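PDB 1U5K: DNA repair protein RecO from Deinococcus radiodurans, which is thought to take part in DNA repair and in recombination by the RecF pathway, and carries a bound zinc ion. Local coordinates for residues A6-I11 / L27-G32; I13-T18 / S49-H54; V56-Y61 / K72-E77; G78-L83 / V123-D128. One frame throughout, in Å; residues are numbered along the deposited sequence.

Interaction 1: residues A6-I11 / L27-G32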
loop_
_atom_site.group_PDB
_atom_site.type_symbol
_atom_site.label_atom_id
_atom_site.label_comp_id
_atom_site.label_asym_id
_atom_site.label_seq_id
_atom_site.Cartn_x
_atom_site.Cartn_y
_atom_site.Cartn_z
ATOM N N ALA A 6 -6.086 -10.699 -30.229
ATOM C CA ALA A 6 -6.206 -11.958 -29.502
ATOM C C ALA A 6 -7.438 -11.913 -28.601
ATOM O O ALA A 6 -7.774 -10.871 -28.043
ATOM C CB ALA A 6 -4.949 -12.183 -28.674
ATOM N N ASN A 7 -8.112 -13.047 -28.457
ATOM C CA ASN A 7 -9.174 -13.197 -27.480
ATOM C C ASN A 7 -8.578 -13.730 -26.179
ATOM O O ASN A 7 -7.707 -14.606 -26.185
ATOM C CB ASN A 7 -10.258 -14.133 -28.020
ATOM C CG ASN A 7 -11.017 -13.528 -29.191
ATOM O OD1 ASN A 7 -11.449 -12.378 -29.155
ATOM N ND2 ASN A 7 -11.197 -14.317 -30.238
ATOM N N ARG A 8 -9.001 -13.122 -25.075
ATOM C CA ARG A 8 -8.556 -13.503 -23.745
ATOM C C ARG A 8 -9.753 -13.505 -22.806
ATOM O O ARG A 8 -10.774 -12.881 -23.081
ATOM C CB ARG A 8 -7.473 -12.538 -23.270
ATOM C CG ARG A 8 -6.149 -12.746 -23.985
ATOM C CD ARG A 8 -5.350 -13.865 -23.328
ATOM N NE ARG A 8 -4.032 -13.277 -23.299
ATOM C CZ ARG A 8 -3.220 -13.115 -22.282
ATOM N NH1 ARG A 8 -3.403 -13.611 -21.065
ATOM N NH2 ARG A 8 -2.127 -12.442 -22.587
ATOM N N SER A 9 -9.619 -14.200 -21.682
ATOM C CA SER A 9 -10.716 -14.356 -20.736
ATOM C C SER A 9 -10.153 -14.485 -19.318
ATOM O O SER A 9 -9.255 -15.280 -19.046
ATOM C CB SER A 9 -11.540 -15.596 -21.094
ATOM O OG SER A 9 -12.709 -15.677 -20.294
ATOM N N GLY A 10 -10.633 -13.648 -18.409
ATOM C CA GLY A 10 -10.192 -13.753 -17.035
ATOM C C GLY A 10 -10.896 -12.749 -16.157
ATOM O O GLY A 10 -11.873 -12.125 -16.562
ATOM N N ILE A 11 -10.333 -12.595 -14.965
ATOM C CA ILE A 11 -10.930 -11.858 -13.876
ATOM C C ILE A 11 -10.177 -10.556 -13.636
ATOM O O ILE A 11 -8.963 -10.554 -13.442
ATOM C CB ILE A 11 -10.873 -12.749 -12.621
ATOM C CG1 ILE A 11 -11.766 -13.976 -12.846
ATOM C CG2 ILE A 11 -11.451 -11.952 -11.467
ATOM C CD1 ILE A 11 -11.637 -15.043 -11.822
ATOM N N LEU A 27 -5.869 -8.138 -15.419
ATOM C CA LEU A 27 -6.643 -9.359 -15.355
ATOM C C LEU A 27 -5.747 -10.533 -15.013
ATOM O O LEU A 27 -4.597 -10.642 -15.449
ATOM C CB LEU A 27 -7.336 -9.655 -16.680
ATOM C CG LEU A 27 -8.182 -8.636 -17.440
ATOM C CD1 LEU A 27 -8.880 -9.437 -18.523
ATOM C CD2 LEU A 27 -9.194 -7.979 -16.590
ATOM N N LEU A 28 -6.297 -11.444 -14.225
ATOM C CA LEU A 28 -5.709 -12.766 -14.127
ATOM C C LEU A 28 -6.481 -13.696 -15.054
ATOM O O LEU A 28 -7.706 -13.744 -15.012
ATOM C CB LEU A 28 -5.710 -13.230 -12.677
ATOM C CG LEU A 28 -4.906 -12.361 -11.717
ATOM C CD1 LEU A 28 -5.039 -13.000 -10.361
ATOM C CD2 LEU A 28 -3.466 -12.171 -12.148
ATOM N N THR A 29 -5.737 -14.415 -15.887
ATOM C CA THR A 29 -6.244 -15.328 -16.909
ATOM C C THR A 29 -5.513 -16.668 -16.925
ATOM O O THR A 29 -4.383 -16.747 -16.441
ATOM C CB THR A 29 -6.134 -14.724 -18.327
ATOM O OG1 THR A 29 -4.826 -14.927 -18.890
ATOM C CG2 THR A 29 -6.363 -13.229 -18.289
ATOM N N PRO A 30 -6.128 -17.687 -17.526
ATOM C CA PRO A 30 -5.479 -18.997 -17.617
ATOM C C PRO A 30 -4.175 -18.982 -18.405
ATOM O O PRO A 30 -3.356 -19.872 -18.183
ATOM C CB PRO A 30 -6.552 -19.905 -18.233
ATOM C CG PRO A 30 -7.532 -19.024 -18.871
ATOM C CD PRO A 30 -7.470 -17.703 -18.131
ATOM N N GLN A 31 -3.945 -17.948 -19.211
ATOM C CA GLN A 31 -2.681 -17.796 -19.917
ATOM C C GLN A 31 -1.714 -16.776 -19.324
ATOM O O GLN A 31 -0.725 -16.422 -19.955
ATOM C CB GLN A 31 -2.950 -17.410 -21.372
ATOM C CG GLN A 31 -3.976 -18.301 -22.061
ATOM C CD GLN A 31 -4.128 -17.951 -23.543
ATOM O OE1 GLN A 31 -5.139 -17.398 -23.993
ATOM N NE2 GLN A 31 -3.099 -18.273 -24.304
ATOM N N GLY A 32 -1.975 -16.299 -18.112
ATOM C CA GLY A 32 -1.062 -15.388 -17.453
ATOM C C GLY A 32 -1.750 -14.099 -17.044
ATOM O O GLY A 32 -2.943 -13.902 -17.256
HETATM O O HOH W 1 -5.639 -16.152 -26.702
HETATM O O HOH W 2 -6.856 -15.970 -21.674
#
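Arg8 reaches from strand 5-17 to the turn that ends strand 23-29. From CB, CG lies beside the backbone N; the side chain also touches Val58 and Leu34, and CD passes the amide oxygen OE1 of Gln31 at 3.6 Å. Bends at chi2 (-84°) and chi3 (-136°) swing the guanidinium back toward the turn, where NH1 packs near Gln31 CB and gives a weak, poorly aligned bond to Thr29 OG1 at 2.9 Å, the hydroxyl lying at the edge of the guanidinium, in its plane. Thr29 OG1 sits between its own backbone N and carbonyl carbon, chi1 84°, and donates to Gly32 O at 2.7 Å, in the carbonyl plane and on a lone pair. That oxygen also takes the N-H of Thr29, while Gly32 N to Thr29 O closes the type I turn. Thr29 CG2 packs on Gly10 CA, where a side chain would collide with Leu28 O and Thr29 CG2. Valine in place of Thr29 would probably leave Arg8 NH1 without its hydroxyl mate and Gly32 O with one donor fewer. Farther along, Ile11 and Leu28 form an antiparallel hydrogen-bonded pair, Ile11 N to Leu28 O and Leu28 N to Ile11 O both 2.9 Å, and their side chains face helix 110-125. At the other end water bridges Asn7 O to Gln31 OE1, and a second water links the same OE1 to Ser9 N, while Ser9 OG bonds Glu77 and His55. Firm backbone pairing thus holds the buried end of this OB-fold hairpin, whereas its outer end relies on weak and water-borne polar links.

Interaction 2: residues I13-T18 / S49-H54; sequences IRRRVT and SLNLFH
Ile13 and Leu52 bring the two backbones nearest, their CA atoms 5.5 Å apart, where strand 5-17 runs past the loop ahead of strand 55-61. A classic beta bulge interrupts the strand here, Ile13 and Arg14 both facing Thr26 of the neighbouring strand. The loop folds tightly: Leu50 centres an inverse gamma turn, and a type II turn runs from Asn51 to His54, whose ND1 bonds Ser49 O. Leu52 lays CD2 against the carbonyl of Ile13, while its CB covers the centre of the Phe53 ring from one face, 3.7 Å above the plane. Arg15, extended from CG to NE with CG opposite the backbone N (chi1 164°), brings its guanidinium to the loop, and NH1 bonds Leu50 O at 3.2 Å with a fairly straight N-H (160°). The oxygen lies in the guanidinium plane, yet the donor stands above the carbonyl plane instead of on a lone pair. Asn51 OD1 rests over one face of the same group, 3.5 Å from Arg15 CD, the amide and guanidinium planes being only 13° apart. NH1 has a second acceptor in Ser47 O, and Asn51 ND2 is turned to Ser48 O. A leucine replacing Arg15 would probably leave Leu50 O and Ser47 O without this donor and Asn51 OD1 without the flat group it rests on. Arg14 pairs with Glu97 and Asp100 of helix 86-102, and Arg16 with Glu87 of the second subunit. Backbone carbonyls serve as acceptors for Arg15, so a cationic side chain pins an irregular OB-fold loop without a carboxylate from it.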
loop_
_atom_site.group_PDB
_atom_site.type_symbol
_atom_site.label_atom_id
_atom_site.label_comp_id
_atom_site.label_asym_id
_atom_site.label_seq_id
_atom_site.Cartn_x
_atom_site.Cartn_y
_atom_site.Cartn_z
ATOM N N ILE A 13 -8.765 -7.787 -11.624
ATOM C CA ILE A 13 -8.229 -7.644 -10.277
ATOM C C ILE A 13 -7.867 -6.214 -9.870
ATOM O O ILE A 13 -7.682 -5.936 -8.683
ATOM C CB ILE A 13 -7.076 -8.619 -10.014
ATOM C CG1 ILE A 13 -5.870 -8.354 -10.915
ATOM C CG2 ILE A 13 -7.594 -10.032 -10.111
ATOM C CD1 ILE A 13 -4.546 -8.824 -10.362
ATOM N N ARG A 14 -7.783 -5.310 -10.842
ATOM C CA ARG A 14 -7.519 -3.903 -10.587
ATOM C C ARG A 14 -8.090 -3.080 -11.739
ATOM O O ARG A 14 -7.978 -3.474 -12.899
ATOM C CB ARG A 14 -6.022 -3.613 -10.423
ATOM C CG ARG A 14 -5.748 -2.382 -9.578
ATOM C CD ARG A 14 -4.275 -2.126 -9.214
ATOM N NE ARG A 14 -3.678 -3.225 -8.456
ATOM C CZ ARG A 14 -2.864 -4.139 -8.963
ATOM N NH1 ARG A 14 -2.469 -4.089 -10.230
ATOM N NH2 ARG A 14 -2.395 -5.105 -8.189
ATOM N N ARG A 15 -8.660 -1.929 -11.393
ATOM C CA ARG A 15 -9.247 -0.969 -12.330
ATOM C C ARG A 15 -8.732 0.412 -11.950
ATOM O O ARG A 15 -8.828 0.806 -10.788
ATOM C CB ARG A 15 -10.770 -1.048 -12.247
ATOM C CG ARG A 15 -11.535 0.102 -12.861
ATOM C CD ARG A 15 -13.039 -0.001 -12.662
ATOM N NE ARG A 15 -13.708 1.195 -13.176
ATOM C CZ ARG A 15 -14.438 1.229 -14.278
ATOM N NH1 ARG A 15 -14.602 0.138 -14.999
ATOM N NH2 ARG A 15 -15.019 2.355 -14.665
ATOM N N ARG A 16 -8.088 1.084 -12.898
ATOM C CA ARG A 16 -7.683 2.479 -12.791
ATOM C C ARG A 16 -8.453 3.317 -13.809
ATOM O O ARG A 16 -8.449 3.023 -15.002
ATOM C CB ARG A 16 -6.173 2.611 -13.016
ATOM C CG ARG A 16 -5.649 4.045 -13.059
ATOM C CD ARG A 16 -5.743 4.770 -11.717
ATOM N NE ARG A 16 -4.741 4.225 -10.808
ATOM C CZ ARG A 16 -3.467 4.585 -10.795
ATOM N NH1 ARG A 16 -3.021 5.541 -11.598
ATOM N NH2 ARG A 16 -2.628 4.005 -9.946
ATOM N N VAL A 17 -9.145 4.338 -13.319
ATOM C CA VAL A 17 -9.752 5.371 -14.138
ATOM C C VAL A 17 -8.710 6.474 -14.230
ATOM O O VAL A 17 -8.300 7.097 -13.255
ATOM C CB VAL A 17 -11.012 5.966 -13.510
ATOM C CG1 VAL A 17 -11.410 7.225 -14.260
ATOM C CG2 VAL A 17 -12.159 4.959 -13.498
ATOM N N THR A 18 -8.300 6.726 -15.461
ATOM C CA THR A 18 -7.221 7.645 -15.783
ATOM C C THR A 18 -7.764 9.079 -15.912
ATOM O O THR A 18 -8.962 9.249 -16.153
ATOM C CB THR A 18 -6.723 7.026 -17.104
ATOM O OG1 THR A 18 -5.496 6.308 -16.901
ATOM C CG2 THR A 18 -6.579 8.013 -18.212
ATOM N N SER A 49 -18.722 -3.546 -17.433
ATOM C CA SER A 49 -18.141 -4.883 -17.503
ATOM C C SER A 49 -16.743 -4.967 -16.881
ATOM O O SER A 49 -16.449 -5.945 -16.193
ATOM C CB SER A 49 -18.129 -5.452 -18.927
ATOM O OG SER A 49 -17.214 -4.762 -19.764
ATOM N N LEU A 50 -15.892 -3.960 -17.054
ATOM C CA LEU A 50 -14.527 -4.064 -16.556
ATOM C C LEU A 50 -14.398 -3.691 -15.075
ATOM O O LEU A 50 -13.592 -2.841 -14.705
ATOM C CB LEU A 50 -13.604 -3.231 -17.441
ATOM C CG LEU A 50 -13.366 -3.705 -18.879
ATOM C CD1 LEU A 50 -12.485 -2.686 -19.587
ATOM C CD2 LEU A 50 -12.725 -5.075 -18.977
ATOM N N ASN A 51 -15.231 -4.255 -14.207
ATOM C CA ASN A 51 -15.128 -3.927 -12.790
ATOM C C ASN A 51 -14.543 -5.080 -11.991
ATOM O O ASN A 51 -14.544 -6.217 -12.456
ATOM C CB ASN A 51 -16.481 -3.506 -12.214
ATOM C CG ASN A 51 -16.773 -2.044 -12.468
ATOM O OD1 ASN A 51 -16.245 -1.146 -11.793
ATOM N ND2 ASN A 51 -17.608 -1.803 -13.472
ATOM N N LEU A 52 -14.052 -4.756 -10.801
ATOM C CA LEU A 52 -13.347 -5.728 -9.985
ATOM C C LEU A 52 -14.169 -6.990 -9.829
ATOM O O LEU A 52 -15.374 -6.933 -9.576
ATOM C CB LEU A 52 -13.020 -5.218 -8.583
ATOM C CG LEU A 52 -11.723 -4.453 -8.401
ATOM C CD1 LEU A 52 -11.464 -4.175 -6.928
ATOM C CD2 LEU A 52 -10.595 -5.216 -9.005
ATOM N N PHE A 53 -13.461 -8.099 -10.007
ATOM C CA PHE A 53 -13.972 -9.423 -9.708
ATOM C C PHE A 53 -14.874 -9.982 -10.808
ATOM O O PHE A 53 -15.291 -11.130 -10.737
ATOM C CB PHE A 53 -14.605 -9.512 -8.313
ATOM C CG PHE A 53 -13.823 -8.801 -7.229
ATOM C CD1 PHE A 53 -14.453 -7.930 -6.356
ATOM C CD2 PHE A 53 -12.449 -8.907 -7.146
ATOM C CE1 PHE A 53 -13.746 -7.240 -5.365
ATOM C CE2 PHE A 53 -11.739 -8.223 -6.181
ATOM C CZ PHE A 53 -12.371 -7.385 -5.286
ATOM N N HIS A 54 -15.116 -9.229 -11.870
ATOM C CA HIS A 54 -15.861 -9.767 -13.001
ATOM C C HIS A 54 -14.980 -10.691 -13.831
ATOM O O HIS A 54 -13.794 -10.410 -14.022
ATOM C CB HIS A 54 -16.345 -8.621 -13.886
ATOM C CG HIS A 54 -17.517 -7.867 -13.340
ATOM N ND1 HIS A 54 -18.078 -6.805 -14.015
ATOM C CD2 HIS A 54 -18.270 -8.045 -12.228
ATOM C CE1 HIS A 54 -19.111 -6.346 -13.329
ATOM N NE2 HIS A 54 -19.268 -7.101 -12.258
#

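Interaction 3: residues V56-Y61 / K72-E77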
loop_
_atom_site.group_PDB
_atom_site.type_symbol
_atom_site.label_atom_id
_atom_site.label_comp_id
_atom_site.label_asym_id
_atom_site.label_seq_id
_atom_site.Cartn_x
_atom_site.Cartn_y
_atom_site.Cartn_z
ATOM N N VAL A 56 -14.413 -11.592 -17.401
ATOM C CA VAL A 56 -14.708 -10.996 -18.697
ATOM C C VAL A 56 -13.987 -11.702 -19.834
ATOM O O VAL A 56 -12.912 -12.270 -19.644
ATOM C CB VAL A 56 -14.377 -9.502 -18.726
ATOM C CG1 VAL A 56 -15.189 -8.779 -17.673
ATOM C CG2 VAL A 56 -12.875 -9.255 -18.552
ATOM N N GLY A 57 -14.608 -11.678 -21.009
ATOM C CA GLY A 57 -13.982 -12.019 -22.273
ATOM C C GLY A 57 -13.649 -10.715 -22.977
ATOM O O GLY A 57 -14.459 -9.789 -23.035
ATOM N N VAL A 58 -12.412 -10.609 -23.442
ATOM C CA VAL A 58 -11.929 -9.386 -24.060
ATOM C C VAL A 58 -11.193 -9.726 -25.346
ATOM O O VAL A 58 -10.456 -10.706 -25.415
ATOM C CB VAL A 58 -10.939 -8.588 -23.181
ATOM C CG1 VAL A 58 -11.662 -7.920 -22.023
ATOM C CG2 VAL A 58 -9.782 -9.433 -22.673
ATOM N N GLN A 59 -11.415 -8.897 -26.358
ATOM C CA GLN A 59 -10.565 -8.883 -27.534
ATOM C C GLN A 59 -9.556 -7.760 -27.355
ATOM O O GLN A 59 -9.912 -6.598 -27.203
ATOM C CB GLN A 59 -11.405 -8.671 -28.792
ATOM C CG GLN A 59 -10.603 -8.695 -30.075
ATOM C CD GLN A 59 -11.512 -8.680 -31.279
ATOM O OE1 GLN A 59 -11.868 -9.745 -31.780
ATOM N NE2 GLN A 59 -11.941 -7.496 -31.698
ATOM N N VAL A 60 -8.279 -8.108 -27.410
ATOM C CA VAL A 60 -7.239 -7.110 -27.199
ATOM C C VAL A 60 -6.308 -7.011 -28.396
ATOM O O VAL A 60 -6.001 -8.010 -29.053
ATOM C CB VAL A 60 -6.355 -7.371 -25.955
ATOM C CG1 VAL A 60 -7.111 -6.999 -24.699
ATOM C CG2 VAL A 60 -5.839 -8.786 -25.909
ATOM N N TYR A 61 -5.830 -5.794 -28.620
ATOM C CA TYR A 61 -4.893 -5.500 -29.699
ATOM C C TYR A 61 -3.555 -5.062 -29.114
ATOM O O TYR A 61 -3.511 -4.102 -28.353
ATOM C CB TYR A 61 -5.464 -4.360 -30.543
ATOM C CG TYR A 61 -4.500 -3.790 -31.554
ATOM C CD1 TYR A 61 -4.269 -4.452 -32.757
ATOM C CD2 TYR A 61 -3.861 -2.574 -31.339
ATOM C CE1 TYR A 61 -3.409 -3.920 -33.717
ATOM C CE2 TYR A 61 -2.991 -2.046 -32.274
ATOM C CZ TYR A 61 -2.744 -2.744 -33.457
ATOM O OH TYR A 61 -1.889 -2.269 -34.431
ATOM N N LYS A 72 -10.554 -3.865 -27.280
ATOM C CA LYS A 72 -11.401 -3.505 -28.410
ATOM C C LYS A 72 -12.841 -3.911 -28.106
ATOM O O LYS A 72 -13.780 -3.199 -28.461
ATOM C CB LYS A 72 -10.858 -4.130 -29.701
ATOM C CG LYS A 72 -9.514 -3.538 -30.146
ATOM C CD LYS A 72 -9.452 -3.158 -31.642
ATOM C CE LYS A 72 -8.149 -2.486 -32.123
ATOM N NZ LYS A 72 -7.573 -2.850 -33.473
ATOM N N GLN A 73 -13.019 -5.064 -27.470
ATOM C CA GLN A 73 -14.337 -5.498 -27.013
ATOM C C GLN A 73 -14.245 -6.193 -25.657
ATOM O O GLN A 73 -13.225 -6.769 -25.284
ATOM C CB GLN A 73 -14.972 -6.464 -28.014
ATOM C CG GLN A 73 -15.365 -5.864 -29.354
ATOM C CD GLN A 73 -15.633 -6.938 -30.390
ATOM O OE1 GLN A 73 -16.001 -8.056 -30.033
ATOM N NE2 GLN A 73 -15.457 -6.611 -31.666
ATOM N N ALA A 74 -15.344 -6.150 -24.915
ATOM C CA ALA A 74 -15.399 -6.794 -23.610
ATOM C C ALA A 74 -16.813 -7.303 -23.380
ATOM O O ALA A 74 -17.783 -6.584 -23.608
ATOM C CB ALA A 74 -14.986 -5.817 -22.522
ATOM N N VAL A 75 -16.904 -8.548 -22.930
ATOM C CA VAL A 75 -18.175 -9.224 -22.708
ATOM C C VAL A 75 -18.155 -9.832 -21.306
ATOM O O VAL A 75 -17.240 -10.581 -20.957
ATOM C CB VAL A 75 -18.346 -10.308 -23.794
ATOM C CG1 VAL A 75 -19.342 -11.381 -23.377
ATOM C CG2 VAL A 75 -18.776 -9.645 -25.100
ATOM N N LEU A 76 -19.157 -9.512 -20.497
ATOM C CA LEU A 76 -19.274 -10.087 -19.167
ATOM C C LEU A 76 -19.644 -11.574 -19.214
ATOM O O LEU A 76 -20.675 -11.958 -19.762
ATOM C CB LEU A 76 -20.250 -9.250 -18.342
ATOM C CG LEU A 76 -20.482 -9.697 -16.902
ATOM C CD1 LEU A 76 -19.215 -9.449 -16.099
ATOM C CD2 LEU A 76 -21.669 -8.936 -16.328
ATOM N N GLU A 77 -18.783 -12.424 -18.662
ATOM C CA GLU A 77 -18.979 -13.869 -18.665
ATOM C C GLU A 77 -19.437 -14.450 -17.329
ATOM O O GLU A 77 -19.940 -15.563 -17.262
ATOM C CB GLU A 77 -17.701 -14.576 -19.113
ATOM C CG GLU A 77 -17.391 -14.221 -20.557
ATOM C CD GLU A 77 -16.108 -14.809 -21.109
ATOM O OE1 GLU A 77 -15.297 -15.399 -20.364
ATOM O OE2 GLU A 77 -15.917 -14.666 -22.333
#
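Lys72 folds its ammonium group over one face of the Tyr61 ring, a cation-pi contact with NZ 4.1 Å from the ring centroid and 28° off the normal. Bends at chi2 and chi4 bring the chain round, and on the way CE touches Tyr61 CB at 3.6 Å. The backbone beneath is irregular as well: Lys72 and Gln73 both face Gln59 in a classic beta bulge, where Gln59 O takes the N-H of Lys72 at 2.8 Å and, weakly, that of Gln73. Gln59 N completes this end with a bond to Gln73 O. Beyond the bulge the antiparallel ladder is regular; Gly57 and Val75 form a hydrogen-bonded pair, Gly57 N to Val75 O at 2.9 Å and Val75 N to Gly57 O at 2.7 Å. These strands, 55-61 and 69-78, make a hairpin of the N-terminal OB-fold sheet, in which strand 55-61 also pairs with strand 5-17. One face carries Val56, Val58, Ala74 and Leu76, with Val58 CG1 on Ala74 CB at 4.0 Å. On the other, the Gln59 and Gln73 side chains run side by side, pointing the same way with their amide planes 45° apart and their NE2 atoms 3.6 Å from each other. Glu77, extended beyond CG, lays its carboxylate by Gly57, OE2 3.3 Å from Gly57 CA, where a side chain would collide with it; its OE1 accepts a hydrogen bond from Ser9 on the adjoining strand.

Interaction 4: residues G78-L83 / V123-D128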
loop_
_atom_site.group_PDB
_atom_site.type_symbol
_atom_site.label_atom_id
_atom_site.label_comp_id
_atom_site.label_asym_id
_atom_site.label_seq_id
_atom_site.Cartn_x
_atom_site.Cartn_y
_atom_site.Cartn_z
ATOM N N GLY A 78 -19.273 -13.689 -16.257
ATOM C CA GLY A 78 -19.465 -14.211 -14.919
ATOM C C GLY A 78 -19.327 -13.068 -13.938
ATOM O O GLY A 78 -18.419 -12.240 -14.038
ATOM N N ALA A 79 -20.282 -13.004 -13.019
ATOM C CA ALA A 79 -20.228 -12.064 -11.913
ATOM C C ALA A 79 -20.652 -12.763 -10.629
ATOM O O ALA A 79 -21.298 -13.807 -10.674
ATOM C CB ALA A 79 -21.090 -10.848 -12.204
ATOM N N LEU A 80 -20.268 -12.178 -9.500
ATOM C CA LEU A 80 -20.601 -12.661 -8.166
ATOM C C LEU A 80 -21.158 -11.462 -7.395
ATOM O O LEU A 80 -20.410 -10.747 -6.720
ATOM C CB LEU A 80 -19.361 -13.265 -7.500
ATOM C CG LEU A 80 -18.687 -14.459 -8.176
ATOM C CD1 LEU A 80 -17.187 -14.593 -7.855
ATOM C CD2 LEU A 80 -19.372 -15.765 -7.794
ATOM N N PRO A 81 -22.464 -11.225 -7.508
ATOM C CA PRO A 81 -23.095 -10.019 -6.950
ATOM C C PRO A 81 -22.946 -9.886 -5.438
ATOM O O PRO A 81 -22.986 -8.834 -4.828
ATOM C CB PRO A 81 -24.586 -10.176 -7.292
ATOM C CG PRO A 81 -24.739 -11.386 -8.119
ATOM C CD PRO A 81 -23.411 -12.101 -8.230
ATOM N N THR A 82 -22.737 -11.026 -4.799
ATOM C CA THR A 82 -22.615 -11.124 -3.357
ATOM C C THR A 82 -21.288 -10.538 -2.833
ATOM O O THR A 82 -21.167 -10.129 -1.671
ATOM C CB THR A 82 -22.805 -12.650 -3.239
ATOM O OG1 THR A 82 -24.011 -13.040 -2.562
ATOM C CG2 THR A 82 -21.633 -13.435 -2.799
ATOM N N LEU A 83 -20.287 -10.465 -3.704
ATOM C CA LEU A 83 -19.065 -9.703 -3.442
ATOM C C LEU A 83 -19.273 -8.226 -3.150
ATOM O O LEU A 83 -18.365 -7.564 -2.650
ATOM C CB LEU A 83 -18.048 -9.900 -4.566
ATOM C CG LEU A 83 -17.482 -11.309 -4.720
ATOM C CD1 LEU A 83 -16.426 -11.411 -5.820
ATOM C CD2 LEU A 83 -16.975 -11.848 -3.386
ATOM N N VAL A 123 -15.254 -17.043 -1.424
ATOM C CA VAL A 123 -15.450 -15.836 -0.635
ATOM C C VAL A 123 -16.857 -15.311 -0.884
ATOM O O VAL A 123 -17.479 -14.719 -0.004
ATOM C CB VAL A 123 -14.389 -14.773 -0.980
ATOM C CG1 VAL A 123 -14.817 -13.378 -0.592
ATOM C CG2 VAL A 123 -13.056 -15.132 -0.337
ATOM N N ALA A 124 -17.340 -15.504 -2.105
ATOM C CA ALA A 124 -18.670 -15.029 -2.471
ATOM C C ALA A 124 -19.772 -15.889 -1.842
ATOM O O ALA A 124 -20.831 -15.356 -1.521
ATOM C CB ALA A 124 -18.828 -15.016 -3.975
ATOM N N HIS A 125 -19.533 -17.187 -1.672
ATOM C CA HIS A 125 -20.605 -18.125 -1.309
ATOM C C HIS A 125 -20.553 -18.812 0.046
ATOM O O HIS A 125 -21.594 -19.275 0.527
ATOM C CB HIS A 125 -20.705 -19.212 -2.369
ATOM C CG HIS A 125 -20.978 -18.670 -3.731
ATOM N ND1 HIS A 125 -21.942 -17.712 -3.950
ATOM C CD2 HIS A 125 -20.393 -18.901 -4.930
ATOM C CE1 HIS A 125 -21.975 -17.417 -5.237
ATOM N NE2 HIS A 125 -21.038 -18.114 -5.851
ATOM N N GLN A 126 -19.372 -18.905 0.649
ATOM C CA GLN A 126 -19.180 -19.669 1.878
ATOM C C GLN A 126 -19.431 -18.866 3.159
ATOM O O GLN A 126 -19.308 -17.637 3.167
ATOM C CB GLN A 126 -17.801 -20.342 1.924
ATOM C CG GLN A 126 -17.469 -21.339 0.821
ATOM C CD GLN A 126 -18.281 -22.636 0.808
ATOM O OE1 GLN A 126 -17.802 -23.650 0.300
ATOM N NE2 GLN A 126 -19.496 -22.608 1.340
ATOM N N PRO A 127 -19.889 -19.528 4.222
ATOM C CA PRO A 127 -20.151 -18.851 5.496
ATOM C C PRO A 127 -18.962 -18.125 6.146
ATOM O O PRO A 127 -19.217 -17.140 6.822
ATOM C CB PRO A 127 -20.662 -19.967 6.422
ATOM C CG PRO A 127 -20.832 -21.210 5.618
ATOM C CD PRO A 127 -20.400 -20.908 4.221
ATOM N N ASP A 128 -17.728 -18.566 5.923
ATOM C CA ASP A 128 -16.541 -18.057 6.597
ATOM C C ASP A 128 -15.514 -17.635 5.527
ATOM O O ASP A 128 -14.591 -18.382 5.187
ATOM C CB ASP A 128 -16.020 -19.177 7.493
ATOM C CG ASP A 128 -14.935 -18.730 8.440
ATOM O OD1 ASP A 128 -14.373 -17.621 8.291
ATOM O OD2 ASP A 128 -14.587 -19.485 9.367
HETATM O O HOH W 3 -23.359 -15.678 -0.385
#
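Ala124, near the C-terminal end of helix 110-125, presses its methyl between Leu80 and Leu83 of the segment 78-83. Leu83 CD2 meets Ala124 CB at 3.7 Å and also Val123 CG1 at 3.8 Å. From the other leucine, Leu80 CD2 reaches Ala124 CB at 3.9 Å. Leu83 CG lies beside its own backbone N (chi1 -66°), which turns the branch toward the helix. Against the aromatic group, Leu80 CD2 comes obliquely to the His125 ring, 3.5 Å from NE2, the two side chains crossing at about a right angle; Ala124 CB itself covers the centre of one face of that ring. The polar part is slight. A water donates to Ala124 O at 2.8 Å and has a long, weak link to Thr82 OG1. Within the segment, Leu83 N bonds Leu80 O as the chain enters its 3-10 turn. Around these residues, Arg88 of helix 86-102 bonds Val123 O and Gln126 O. This is a domain junction, where the link from the last strand of the OB-fold sheet to the first helix of the helical part is packed against a helix end.

From the N terminus, strand 5-17 enters interaction 1 and then interaction 2. Interaction 1 closes first, through the short hairpin to strand 23-29; interaction 2 closes a longer loop, back from 49-54, so the two cross along the chain. Interaction 3 follows in series, closing the hairpin of strands 55-61 and 69-78. Because strand 55-61 lies beside strand 5-17, interactions 1 and 3 meet edge to edge in one sheet, with interaction 2 touching both. Interaction 4 starts where interaction 3 ends and closes on the end of helix 110-125, 39 residues further on. Phe53 on Leu83 and His54 on Ala79 connect it to interaction 2, thus joining the OB-fold domain to the helices.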